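Local atomic coordinates of SAM-dependent O-methyltransferase (Leptospira interrogans, PDB entry 2HNK), a protein that probably transfers a methyl group from S-adenosylmethionine to a hydroxyl oxygen of its substrate, and here holds the product S-adenosylhomocysteine. Residues C[24-29]-C[106-111]; C[41-46]-C[69-74]; C[87-92]-C[139-144]; C[159-164]-C[201-206]. All coordinates share one frame; numbering follows the deposited sequence.

All four contacts belong to one Rossmann-like methyltransferase fold, built on a seven-stranded mixed sheet. Along the chain, contact 2 lies between the two segments of contact 1. The segments of contacts 1 and 3 interleave; strand 87-92 is followed by helix 95-107. Contact 4 comes last. Contacts 1 and 2, with centres 13 Å apart, touch through F27 and Y73. Contacts 2 and 3 have centres 19 Å apart; the amides of T69 and F70 hydrogen-bond to D92 OD2. Contacts 1 and 4 lie on opposite sides of the chain's centre, with centres 32 Å apart. S-adenosylhomocysteine meets contact 2 mainly at its amino acid and sulfur, contact 3 at the ribose and contact 4 at the adenine.

Contact 1 of 4, residues C[24-29]-C[106-111]; sequences PDSFLK and KENGLE
The first turn of helix 25-35 lies beside the C-terminal end of helix 95-107. S26 and E107 have the closest alpha carbons, 7.2 Å apart. P24 is the N-cap of the first helix. The second helix ends in a Schellman motif, with G109 at positive phi. The main side-chain link runs through S26. Its OG is turned away from the backbone N (chi1 179°) and points at the other segment. S26 OG donates to E107 OE1 at 2.8 Å, from the anti side but well out of the carboxylate plane. N108 ND2 is bonded chiefly to Y104 O; its lesser bond, bent to 136°, goes to S26 OG at 2.9 Å. The other carboxylate oxygen, E107 OE2, uses its syn lone pair to bind K29 NZ at 2.8 Å in a salt bridge. N108 OD1 sits in plane at the edge of the F27 ring, 3.6 Å from F27 CE1. The amide and ring planes are nearly perpendicular, at 89°. The contact lies at the surface, but F27 is buried. F27 packs on L76 and S80 of helix 73-81, and N108 also rests on L76. S26 and K29 lean on Y104 and K103 of helix 95-107, which ties three helices together.

Contact 2 of 4, residues C[41-46]-C[69-74]; sequences NMQISP and TFTGYS. With SAH (S-adenosyl-L-homocysteine), chain O.
T69 to G72 form a type II' beta turn, with F70, which meets M42, at its second position. The T69 carbonyl O lies 3.3 Å from SAH CA. At F70, the M42 CE methyl stands over one ring face, 3.7 Å from the centroid and 19° off the normal. This is a CH-pi contact. The M42 sulfur, at a distance above the same face, makes it a Met-aromatic contact too. T71 CG2 covers the opposite face. T71 OG1 donates to a water at 2.7 Å and is also bonded to T34. The same water accepts from Y73 N and donates to Q43 OE1. Y73 points its ring across to the other segment, CG anti to the backbone N (chi1 -166°). Y73 CD1 meets I44 CG1 at 3.6 Å. Y73 OH is bonded to E23, and a second water joins it to P46 O. S74 N donates to SAH OXT at 3.2 Å. S74 OG accepts from SAH N at 3.0 Å and is paired with E66. The two loops thus wall the S-adenosylhomocysteine pocket. The backbone N and OG of S74 hold the ligand's amino acid end, with G68 O as a further partner. Its carboxylate faces a helix start, whose dipole would probably favour the negative charge.

Contact 3 of 4, residues C[87-92]-C[139-144]; sequences KILCCD and SDFAFG. With SAH (S-adenosyl-L-homocysteine), chain O.
The polar grip is between K87 and D140. The lysine chain runs extended beyond CG, and K87 NZ donates to the backbone O of D140 at 2.7 Å. The C=O...N angle is 151°. K87 NZ also forms a longer salt bridge with D140 OD1, at 3.3 Å. A water accepts from NZ as well and bonds weakly to D140 OD2.

The apolar part is F141. A chi1 of 173° swings its ring out opposite the backbone N and in over strand 87-92. L89 CB stands over one face in a CH-pi contact, 3.9 Å from the centroid and 27° off the normal. K87 O comes to the ring edge instead, 3.4 Å from F141 CE1. F115 of strand 114-118 meets the F141 ring at a slant, and I65 of strand 63-67 packs on it too. F141 O is bonded to R63 NE. The loop ahead of strand 148-153 is in this way pinned to the sheet.

Ligand binding is at the other end of the strand. D92 OD1 accepts from SAH O2' at 3.1 Å, and D92 OD2 accepts from SAH O3' at 3.1 Å. The amides of T69 and F70 also bond to OD2, and S94 N bonds to OD1. An acid gripping the ribose hydroxyls at the end of the second strand is a hallmark of class I methyltransferases. The chemistry is divided: charge and an aromatic ring fasten a loop at the strand's start, while an acid held by backbone amides takes the ribose at its end.

Contact 4 of 4, residues C[159-164]-C[201-206]; sequences NYPNYY and IRKFNE. With SAH (S-adenosyl-L-homocysteine), chain O.
Y160 OH is gripped by two groups, the backbone O of D180 and NZ of K157, which fix the far end of a ring that packs between two helices. The ring turns its edge to the face of F204 in a T-shaped pair. The centroids are 5.4 Å apart and the planes stand at 72°. The touching edge atom is Y160 CD2, 4.0 Å from F204 CG. Nearer the backbones, Y160 CB and F204 CB meet at 3.7 Å. The carbonyl O of Y160 also lies 3.6 Å from F204 CD1. I201 CG1 packs more loosely against Y160 CD2.

One turn on, Y164 reaches the same phenylalanine. Y164 CD1 lies 3.7 Å from F204 CE1, and the two ring planes are perpendicular. With chi1 at 173°, F204 extends away from its own backbone N, and its ring enters between the two tyrosines. The three rings form an aromatic cluster, backed by L153, L177 and A179 of the sheet. At the outer side of the contact, P161 CG meets K203 CB at 4.1 Å.

Helices 160-170 and 196-210 run roughly parallel here. Their short axes are inclined by 35°, with a closest approach of 8.5 Å. Y163 takes another direction, and Y163 OH lies 3.1 Å from SAH N6. Y164 OH is bonded to D211, and Y163 OH to D156. No hydrogen bond joins the two segments. Carbon packing and one edge-to-face ring pair hold them, while the tyrosine hydroxyls take their partners outside, one of them beside the adenine.

Contact 1 of 4, residues C[24-29]-C[106-111]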
# COMPACT_ATOMS: atom_id res chain seq x y z
N PRO C 24 7.27 -12.60 14.31
CA PRO C 24 7.35 -13.89 15.01
C PRO C 24 8.76 -14.48 14.92
O PRO C 24 9.44 -14.32 13.91
CB PRO C 24 6.36 -14.77 14.24
CG PRO C 24 5.41 -13.81 13.62
CD PRO C 24 6.24 -12.62 13.25
N ASP C 25 9.18 -15.14 15.99
CA ASP C 25 10.51 -15.74 16.09
C ASP C 25 10.79 -16.72 14.97
O ASP C 25 11.94 -16.84 14.54
CB ASP C 25 10.68 -16.43 17.45
CG ASP C 25 10.57 -15.48 18.62
OD1 ASP C 25 10.66 -14.24 18.43
OD2 ASP C 25 10.40 -15.96 19.77
N SER C 26 9.76 -17.42 14.52
CA SER C 26 9.88 -18.35 13.40
C SER C 26 10.23 -17.63 12.10
O SER C 26 11.03 -18.13 11.32
CB SER C 26 8.61 -19.17 13.22
OG SER C 26 8.72 -20.06 12.12
N PHE C 27 9.63 -16.46 11.87
CA PHE C 27 9.92 -15.63 10.68
C PHE C 27 11.38 -15.15 10.70
O PHE C 27 12.07 -15.21 9.68
CB PHE C 27 9.00 -14.41 10.63
CG PHE C 27 7.58 -14.70 10.21
CD1 PHE C 27 6.88 -15.80 10.70
CD2 PHE C 27 6.92 -13.82 9.35
CE1 PHE C 27 5.56 -16.04 10.32
CE2 PHE C 27 5.59 -14.04 8.97
CZ PHE C 27 4.91 -15.16 9.45
N LEU C 28 11.82 -14.66 11.86
CA LEU C 28 13.21 -14.24 12.06
C LEU C 28 14.16 -15.41 11.81
O LEU C 28 15.18 -15.25 11.13
CB LEU C 28 13.41 -13.71 13.48
CG LEU C 28 14.83 -13.40 13.96
CD1 LEU C 28 15.48 -12.34 13.10
CD2 LEU C 28 14.82 -12.98 15.43
N LYS C 29 13.80 -16.57 12.35
CA LYS C 29 14.52 -17.83 12.16
C LYS C 29 14.75 -18.10 10.67
O LYS C 29 15.88 -18.39 10.26
CB LYS C 29 13.73 -18.96 12.83
CG LYS C 29 14.40 -20.32 12.92
CD LYS C 29 13.45 -21.28 13.65
CE LYS C 29 14.03 -22.66 13.83
NZ LYS C 29 13.88 -23.50 12.62
N LYS C 106 4.89 -25.22 8.07
CA LYS C 106 4.53 -26.20 9.10
C LYS C 106 4.78 -25.66 10.50
O LYS C 106 3.93 -25.82 11.37
CB LYS C 106 5.28 -27.52 8.89
CG LYS C 106 4.71 -28.69 9.69
CD LYS C 106 5.44 -30.00 9.38
CE LYS C 106 5.15 -30.53 7.96
NZ LYS C 106 3.72 -30.96 7.78
N GLU C 107 5.93 -25.03 10.71
CA GLU C 107 6.26 -24.37 11.98
C GLU C 107 5.18 -23.38 12.41
O GLU C 107 4.92 -23.21 13.60
CB GLU C 107 7.60 -23.62 11.89
CG GLU C 107 8.83 -24.48 12.15
CD GLU C 107 10.10 -23.66 12.41
OE1 GLU C 107 9.98 -22.47 12.79
OE2 GLU C 107 11.21 -24.20 12.25
N ASN C 108 4.55 -22.74 11.44
CA ASN C 108 3.58 -21.70 11.72
C ASN C 108 2.13 -22.18 11.56
O ASN C 108 1.20 -21.38 11.67
CB ASN C 108 3.87 -20.47 10.85
CG ASN C 108 5.16 -19.78 11.27
OD1 ASN C 108 5.18 -19.02 12.23
ND2 ASN C 108 6.23 -20.04 10.55
N GLY C 109 1.97 -23.48 11.29
CA GLY C 109 0.65 -24.11 11.19
C GLY C 109 -0.22 -23.57 10.08
O GLY C 109 -1.44 -23.49 10.23
N LEU C 110 0.40 -23.21 8.96
CA LEU C 110 -0.27 -22.51 7.86
C LEU C 110 -0.47 -23.34 6.59
O LEU C 110 -1.05 -22.86 5.61
CB LEU C 110 0.49 -21.22 7.50
CG LEU C 110 0.56 -20.12 8.57
CD1 LEU C 110 1.71 -19.16 8.29
CD2 LEU C 110 -0.77 -19.38 8.68
N GLU C 111 0.01 -24.59 6.60
CA GLU C 111 -0.04 -25.46 5.42
C GLU C 111 -1.43 -25.64 4.81
O GLU C 111 -1.57 -25.72 3.58
CB GLU C 111 0.55 -26.82 5.73
CG GLU C 111 2.06 -26.83 5.78
CD GLU C 111 2.59 -28.18 6.16
OE1 GLU C 111 3.21 -28.84 5.29
OE2 GLU C 111 2.37 -28.59 7.32

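Contact 2 of 4, residues C[41-46]-C[69-74]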
# COMPACT_ATOMS: atom_id res chain seq x y z
N ASN C 41 20.09 -12.54 -0.42
CA ASN C 41 19.51 -11.24 -0.75
C ASN C 41 18.29 -11.33 -1.68
O ASN C 41 17.67 -10.32 -2.01
CB ASN C 41 20.58 -10.31 -1.33
CG ASN C 41 20.13 -8.87 -1.40
OD1 ASN C 41 19.43 -8.38 -0.51
ND2 ASN C 41 20.52 -8.19 -2.47
N MET C 42 17.96 -12.55 -2.08
CA MET C 42 16.79 -12.82 -2.90
C MET C 42 15.49 -12.71 -2.10
O MET C 42 14.40 -12.62 -2.68
CB MET C 42 16.90 -14.20 -3.55
CG MET C 42 16.08 -14.36 -4.81
SD MET C 42 16.82 -15.45 -6.04
CE MET C 42 16.58 -17.07 -5.34
N GLN C 43 15.60 -12.70 -0.77
CA GLN C 43 14.41 -12.59 0.06
C GLN C 43 14.12 -11.17 0.57
O GLN C 43 15.03 -10.35 0.82
CB GLN C 43 14.41 -13.60 1.22
CG GLN C 43 15.33 -13.25 2.37
CD GLN C 43 14.73 -13.60 3.72
OE1 GLN C 43 14.08 -14.65 3.88
NE2 GLN C 43 14.93 -12.73 4.68
N ILE C 44 12.82 -10.91 0.73
CA ILE C 44 12.30 -9.61 1.13
C ILE C 44 12.71 -9.21 2.55
O ILE C 44 13.13 -10.05 3.35
CB ILE C 44 10.76 -9.56 0.93
CG1 ILE C 44 10.04 -10.45 1.94
CG2 ILE C 44 10.38 -10.00 -0.50
CD1 ILE C 44 8.54 -10.31 1.90
N SER C 45 12.61 -7.92 2.84
CA SER C 45 12.75 -7.40 4.20
C SER C 45 11.48 -7.73 5.01
O SER C 45 10.42 -7.97 4.43
CB SER C 45 12.96 -5.89 4.16
OG SER C 45 12.02 -5.27 3.30
N PRO C 46 11.60 -7.77 6.36
CA PRO C 46 10.40 -7.91 7.19
C PRO C 46 9.42 -6.72 7.08
O PRO C 46 8.22 -6.91 7.24
CB PRO C 46 10.97 -8.04 8.61
CG PRO C 46 12.34 -7.52 8.54
CD PRO C 46 12.83 -7.75 7.16
N THR C 69 8.71 -18.26 -5.03
CA THR C 69 8.53 -18.50 -3.61
C THR C 69 9.82 -18.58 -2.80
O THR C 69 9.86 -18.11 -1.66
CB THR C 69 7.66 -19.76 -3.39
OG1 THR C 69 6.34 -19.46 -3.85
CG2 THR C 69 7.59 -20.17 -1.92
N PHE C 70 10.86 -19.18 -3.39
CA PHE C 70 12.18 -19.29 -2.73
C PHE C 70 12.01 -19.97 -1.37
O PHE C 70 11.26 -20.95 -1.27
CB PHE C 70 12.85 -17.91 -2.66
CG PHE C 70 14.31 -17.93 -2.26
CD1 PHE C 70 15.17 -18.93 -2.72
CD2 PHE C 70 14.82 -16.92 -1.46
CE1 PHE C 70 16.52 -18.94 -2.35
CE2 PHE C 70 16.17 -16.92 -1.09
CZ PHE C 70 17.02 -17.93 -1.54
N THR C 71 12.66 -19.45 -0.32
CA THR C 71 12.60 -20.09 1.01
C THR C 71 11.34 -19.73 1.81
O THR C 71 11.18 -20.16 2.96
CB THR C 71 13.87 -19.81 1.84
OG1 THR C 71 14.12 -18.40 1.88
CG2 THR C 71 15.08 -20.53 1.24
N GLY C 72 10.47 -18.92 1.21
CA GLY C 72 9.10 -18.78 1.66
C GLY C 72 8.65 -17.60 2.51
O GLY C 72 7.50 -17.61 2.98
N TYR C 73 9.50 -16.59 2.70
CA TYR C 73 9.16 -15.50 3.63
C TYR C 73 7.86 -14.78 3.26
O TYR C 73 7.00 -14.58 4.12
CB TYR C 73 10.30 -14.48 3.82
CG TYR C 73 10.08 -13.56 5.02
CD1 TYR C 73 9.37 -12.36 4.89
CD2 TYR C 73 10.58 -13.89 6.28
CE1 TYR C 73 9.15 -11.53 5.99
CE2 TYR C 73 10.37 -13.05 7.38
CZ TYR C 73 9.66 -11.88 7.23
OH TYR C 73 9.45 -11.05 8.31
N SER C 74 7.73 -14.40 2.00
CA SER C 74 6.57 -13.63 1.57
C SER C 74 5.29 -14.45 1.64
O SER C 74 4.25 -13.94 2.06
CB SER C 74 6.78 -13.05 0.16
OG SER C 74 6.96 -14.05 -0.82
N SAH O . 9.21 -14.47 -2.70
CA SAH O . 10.53 -14.97 -2.21
CB SAH O . 11.65 -14.51 -3.15
CG SAH O . 11.55 -15.09 -4.57
SD SAH O . 13.20 -15.34 -5.25
C SAH O . 10.84 -14.58 -0.75
O SAH O . 11.83 -15.02 -0.17
OXT SAH O . 10.10 -13.83 -0.12
C5' SAH O . 12.62 -16.02 -6.82
C4' SAH O . 12.23 -17.49 -6.79
O4' SAH O . 11.56 -17.80 -8.00
C3' SAH O . 13.42 -18.43 -6.69
O3' SAH O . 13.21 -19.31 -5.62
C2' SAH O . 13.45 -19.22 -7.99
O2' SAH O . 13.71 -20.58 -7.73
C1' SAH O . 12.03 -19.02 -8.53
N9 SAH O . 11.95 -19.05 -10.01
C8 SAH O . 12.91 -18.70 -10.93
N7 SAH O . 12.40 -18.89 -12.18
C5 SAH O . 11.13 -19.35 -12.06
C6 SAH O . 10.16 -19.71 -12.99
N6 SAH O . 10.40 -19.62 -14.30
N1 SAH O . 8.93 -20.16 -12.56
C2 SAH O . 8.65 -20.25 -11.21
N3 SAH O . 9.62 -19.90 -10.29
C4 SAH O . 10.84 -19.46 -10.70
O HOH W 1 12.48 -16.28 1.71
O HOH W 2 7.32 -9.32 8.22

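Contact 3 of 4, residues C[87-92]-C[139-144]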
# COMPACT_ATOMS: atom_id res chain seq x y z
N LYS C 87 -6.83 -18.57 0.81
CA LYS C 87 -5.83 -19.53 0.32
C LYS C 87 -4.82 -18.92 -0.65
O LYS C 87 -5.15 -17.99 -1.39
CB LYS C 87 -6.54 -20.72 -0.32
CG LYS C 87 -7.41 -21.51 0.65
CD LYS C 87 -8.45 -22.33 -0.08
CE LYS C 87 -9.41 -22.97 0.90
NZ LYS C 87 -10.19 -24.07 0.25
N ILE C 88 -3.59 -19.45 -0.65
CA ILE C 88 -2.53 -19.00 -1.56
C ILE C 88 -1.90 -20.17 -2.35
O ILE C 88 -1.56 -21.20 -1.77
CB ILE C 88 -1.42 -18.17 -0.82
CG1 ILE C 88 -0.26 -17.81 -1.76
CG2 ILE C 88 -0.92 -18.88 0.43
CD1 ILE C 88 0.77 -16.85 -1.17
N LEU C 89 -1.78 -20.00 -3.67
CA LEU C 89 -0.97 -20.90 -4.49
C LEU C 89 0.42 -20.31 -4.73
O LEU C 89 0.56 -19.17 -5.18
CB LEU C 89 -1.66 -21.19 -5.83
CG LEU C 89 -0.85 -21.93 -6.91
CD1 LEU C 89 -0.50 -23.34 -6.50
CD2 LEU C 89 -1.60 -21.96 -8.24
N CYS C 90 1.44 -21.11 -4.44
CA CYS C 90 2.84 -20.75 -4.64
C CYS C 90 3.44 -21.50 -5.82
O CYS C 90 3.32 -22.73 -5.91
CB CYS C 90 3.65 -21.07 -3.39
SG CYS C 90 3.21 -20.07 -1.99
N CYS C 91 4.08 -20.76 -6.72
CA CYS C 91 4.70 -21.33 -7.91
C CYS C 91 6.20 -21.10 -7.83
O CYS C 91 6.65 -19.96 -7.69
CB CYS C 91 4.19 -20.64 -9.18
SG CYS C 91 2.41 -20.57 -9.36
N ASP C 92 6.95 -22.19 -7.93
CA ASP C 92 8.41 -22.13 -7.89
C ASP C 92 8.96 -23.32 -8.65
O ASP C 92 8.32 -24.37 -8.74
CB ASP C 92 8.90 -22.14 -6.44
CG ASP C 92 10.26 -21.47 -6.27
OD1 ASP C 92 11.30 -22.11 -6.55
OD2 ASP C 92 10.30 -20.30 -5.84
N SER C 139 -7.31 -27.91 -6.65
CA SER C 139 -8.62 -28.32 -6.17
C SER C 139 -8.93 -27.60 -4.85
O SER C 139 -8.12 -27.63 -3.90
CB SER C 139 -8.69 -29.84 -5.99
OG SER C 139 -9.93 -30.22 -5.42
N ASP C 140 -10.09 -26.94 -4.83
CA ASP C 140 -10.58 -26.16 -3.68
C ASP C 140 -9.81 -24.84 -3.48
O ASP C 140 -9.93 -24.19 -2.43
CB ASP C 140 -10.61 -27.00 -2.39
CG ASP C 140 -11.68 -26.54 -1.41
OD1 ASP C 140 -12.41 -25.57 -1.72
OD2 ASP C 140 -11.80 -27.14 -0.33
N PHE C 141 -9.04 -24.45 -4.49
CA PHE C 141 -8.38 -23.14 -4.53
C PHE C 141 -9.12 -22.28 -5.56
O PHE C 141 -10.06 -21.56 -5.20
CB PHE C 141 -6.88 -23.28 -4.86
CG PHE C 141 -6.17 -21.97 -5.08
CD1 PHE C 141 -5.89 -21.12 -4.01
CD2 PHE C 141 -5.75 -21.60 -6.36
CE1 PHE C 141 -5.22 -19.91 -4.23
CE2 PHE C 141 -5.10 -20.40 -6.57
CZ PHE C 141 -4.82 -19.55 -5.50
N ALA C 142 -8.73 -22.39 -6.83
CA ALA C 142 -9.34 -21.63 -7.92
C ALA C 142 -8.80 -22.09 -9.27
O ALA C 142 -7.77 -22.76 -9.32
CB ALA C 142 -9.10 -20.12 -7.74
N PHE C 143 -9.51 -21.75 -10.35
CA PHE C 143 -9.04 -22.01 -11.71
C PHE C 143 -9.80 -21.17 -12.73
O PHE C 143 -10.83 -20.58 -12.42
CB PHE C 143 -9.11 -23.50 -12.06
CG PHE C 143 -10.50 -24.04 -12.18
CD1 PHE C 143 -11.12 -24.12 -13.43
CD2 PHE C 143 -11.18 -24.48 -11.05
CE1 PHE C 143 -12.42 -24.62 -13.54
CE2 PHE C 143 -12.48 -24.98 -11.15
CZ PHE C 143 -13.10 -25.06 -12.40
N GLY C 144 -9.27 -21.11 -13.95
CA GLY C 144 -9.91 -20.37 -15.03
C GLY C 144 -9.63 -18.88 -14.95
O GLY C 144 -9.10 -18.40 -13.94
N SAH O . 9.21 -14.47 -2.70
CA SAH O . 10.53 -14.97 -2.21
CB SAH O . 11.65 -14.51 -3.15
CG SAH O . 11.55 -15.09 -4.57
SD SAH O . 13.20 -15.34 -5.25
C SAH O . 10.84 -14.58 -0.75
O SAH O . 11.83 -15.02 -0.17
OXT SAH O . 10.10 -13.83 -0.12
C5' SAH O . 12.62 -16.02 -6.82
C4' SAH O . 12.23 -17.49 -6.79
O4' SAH O . 11.56 -17.80 -8.00
C3' SAH O . 13.42 -18.43 -6.69
O3' SAH O . 13.21 -19.31 -5.62
C2' SAH O . 13.45 -19.22 -7.99
O2' SAH O . 13.71 -20.58 -7.73
C1' SAH O . 12.03 -19.02 -8.53
N9 SAH O . 11.95 -19.05 -10.01
C8 SAH O . 12.91 -18.70 -10.93
N7 SAH O . 12.40 -18.89 -12.18
C5 SAH O . 11.13 -19.35 -12.06
C6 SAH O . 10.16 -19.71 -12.99
N6 SAH O . 10.40 -19.62 -14.30
N1 SAH O . 8.93 -20.16 -12.56
C2 SAH O . 8.65 -20.25 -11.21
N3 SAH O . 9.62 -19.90 -10.29
C4 SAH O . 10.84 -19.46 -10.70
O HOH W 3 -8.90 -26.22 1.11

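Contact 4 of 4, residues C[159-164]-C[201-206]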
# COMPACT_ATOMS: atom_id res chain seq x y z
N ASN C 159 11.43 -12.70 -17.58
CA ASN C 159 10.10 -13.14 -17.97
C ASN C 159 8.92 -12.32 -17.45
O ASN C 159 7.77 -12.69 -17.70
CB ASN C 159 9.90 -14.62 -17.64
CG ASN C 159 10.22 -15.53 -18.82
OD1 ASN C 159 10.08 -15.13 -19.98
ND2 ASN C 159 10.65 -16.75 -18.54
N TYR C 160 9.19 -11.21 -16.75
CA TYR C 160 8.13 -10.35 -16.20
C TYR C 160 7.12 -9.90 -17.27
O TYR C 160 5.91 -10.00 -17.03
CB TYR C 160 8.72 -9.12 -15.49
CG TYR C 160 9.00 -9.25 -14.00
CD1 TYR C 160 9.40 -10.46 -13.43
CD2 TYR C 160 8.90 -8.13 -13.16
CE1 TYR C 160 9.66 -10.57 -12.06
CE2 TYR C 160 9.18 -8.22 -11.79
CZ TYR C 160 9.56 -9.43 -11.25
OH TYR C 160 9.83 -9.51 -9.90
N PRO C 161 7.59 -9.38 -18.44
CA PRO C 161 6.61 -9.02 -19.47
C PRO C 161 5.78 -10.20 -20.01
O PRO C 161 4.71 -9.98 -20.56
CB PRO C 161 7.46 -8.40 -20.59
CG PRO C 161 8.85 -8.85 -20.34
CD PRO C 161 8.97 -9.09 -18.87
N ASN C 162 6.24 -11.43 -19.83
CA ASN C 162 5.44 -12.60 -20.23
C ASN C 162 4.45 -13.06 -19.17
O ASN C 162 3.39 -13.62 -19.50
CB ASN C 162 6.35 -13.75 -20.66
CG ASN C 162 7.27 -13.36 -21.80
OD1 ASN C 162 6.84 -12.74 -22.77
ND2 ASN C 162 8.55 -13.69 -21.68
N TYR C 163 4.78 -12.84 -17.89
CA TYR C 163 3.85 -13.16 -16.81
C TYR C 163 2.65 -12.22 -16.84
O TYR C 163 1.51 -12.64 -16.59
CB TYR C 163 4.56 -13.11 -15.45
CG TYR C 163 5.58 -14.22 -15.27
CD1 TYR C 163 5.20 -15.56 -15.35
CD2 TYR C 163 6.93 -13.93 -15.02
CE1 TYR C 163 6.12 -16.59 -15.19
CE2 TYR C 163 7.87 -14.96 -14.84
CZ TYR C 163 7.45 -16.28 -14.94
OH TYR C 163 8.34 -17.33 -14.79
N TYR C 164 2.91 -10.96 -17.19
CA TYR C 164 1.90 -9.90 -17.13
C TYR C 164 0.54 -10.23 -17.76
O TYR C 164 -0.48 -10.18 -17.07
CB TYR C 164 2.49 -8.58 -17.66
CG TYR C 164 1.55 -7.41 -17.52
CD1 TYR C 164 1.22 -6.90 -16.26
CD2 TYR C 164 1.00 -6.79 -18.65
CE1 TYR C 164 0.35 -5.82 -16.13
CE2 TYR C 164 0.14 -5.71 -18.53
CZ TYR C 164 -0.19 -5.23 -17.27
OH TYR C 164 -1.04 -4.16 -17.14
N ILE C 201 12.31 -6.30 -16.68
CA ILE C 201 11.70 -5.36 -15.73
C ILE C 201 11.32 -4.00 -16.36
O ILE C 201 10.20 -3.53 -16.16
CB ILE C 201 12.59 -5.18 -14.46
CG1 ILE C 201 12.71 -6.52 -13.73
CG2 ILE C 201 12.02 -4.09 -13.53
CD1 ILE C 201 13.78 -6.56 -12.68
N ARG C 202 12.22 -3.40 -17.14
CA ARG C 202 11.92 -2.17 -17.88
C ARG C 202 10.70 -2.31 -18.78
O ARG C 202 9.82 -1.44 -18.78
CB ARG C 202 13.10 -1.72 -18.76
CG ARG C 202 14.18 -0.96 -18.04
CD ARG C 202 14.99 -0.11 -19.03
NE ARG C 202 16.31 0.21 -18.48
CZ ARG C 202 17.44 -0.44 -18.76
NH1 ARG C 202 17.44 -1.45 -19.62
NH2 ARG C 202 18.57 -0.07 -18.19
N LYS C 203 10.67 -3.39 -19.56
CA LYS C 203 9.55 -3.71 -20.44
C LYS C 203 8.25 -3.90 -19.66
O LYS C 203 7.19 -3.45 -20.08
CB LYS C 203 9.84 -4.99 -21.22
CG LYS C 203 10.79 -4.83 -22.39
CD LYS C 203 10.83 -6.12 -23.19
CE LYS C 203 10.73 -5.85 -24.68
NZ LYS C 203 9.94 -6.93 -25.35
N PHE C 204 8.35 -4.61 -18.53
CA PHE C 204 7.21 -4.78 -17.63
C PHE C 204 6.70 -3.43 -17.13
O PHE C 204 5.51 -3.15 -17.25
CB PHE C 204 7.59 -5.70 -16.46
CG PHE C 204 6.53 -5.81 -15.40
CD1 PHE C 204 5.52 -6.75 -15.50
CD2 PHE C 204 6.56 -4.96 -14.29
CE1 PHE C 204 4.53 -6.86 -14.53
CE2 PHE C 204 5.57 -5.06 -13.30
CZ PHE C 204 4.56 -6.01 -13.41
N ASN C 205 7.59 -2.59 -16.60
CA ASN C 205 7.18 -1.27 -16.09
C ASN C 205 6.50 -0.44 -17.16
O ASN C 205 5.53 0.26 -16.90
CB ASN C 205 8.36 -0.50 -15.47
CG ASN C 205 8.88 -1.15 -14.19
OD1 ASN C 205 8.21 -1.98 -13.58
ND2 ASN C 205 10.08 -0.76 -13.79
N GLU C 206 7.02 -0.56 -18.38
CA GLU C 206 6.53 0.15 -19.55
C GLU C 206 5.13 -0.34 -19.94
O GLU C 206 4.23 0.47 -20.17
CB GLU C 206 7.54 -0.04 -20.69
CG GLU C 206 7.29 0.70 -21.99
CD GLU C 206 8.43 0.48 -23.01
OE1 GLU C 206 8.65 -0.69 -23.46
OE2 GLU C 206 9.09 1.49 -23.36
N SAH O . 9.21 -14.47 -2.70
CA SAH O . 10.53 -14.97 -2.21
CB SAH O . 11.65 -14.51 -3.15
CG SAH O . 11.55 -15.09 -4.57
SD SAH O . 13.20 -15.34 -5.25
C SAH O . 10.84 -14.58 -0.75
O SAH O . 11.83 -15.02 -0.17
OXT SAH O . 10.10 -13.83 -0.12
C5' SAH O . 12.62 -16.02 -6.82
C4' SAH O . 12.23 -17.49 -6.79
O4' SAH O . 11.56 -17.80 -8.00
C3' SAH O . 13.42 -18.43 -6.69
O3' SAH O . 13.21 -19.31 -5.62
C2' SAH O . 13.45 -19.22 -7.99
O2' SAH O . 13.71 -20.58 -7.73
C1' SAH O . 12.03 -19.02 -8.53
N9 SAH O . 11.95 -19.05 -10.01
C8 SAH O . 12.91 -18.70 -10.93
N7 SAH O . 12.40 -18.89 -12.18
C5 SAH O . 11.13 -19.35 -12.06
C6 SAH O . 10.16 -19.71 -12.99
N6 SAH O . 10.40 -19.62 -14.30
N1 SAH O . 8.93 -20.16 -12.56
C2 SAH O . 8.65 -20.25 -11.21
N3 SAH O . 9.62 -19.90 -10.29
C4 SAH O . 10.84 -19.46 -10.70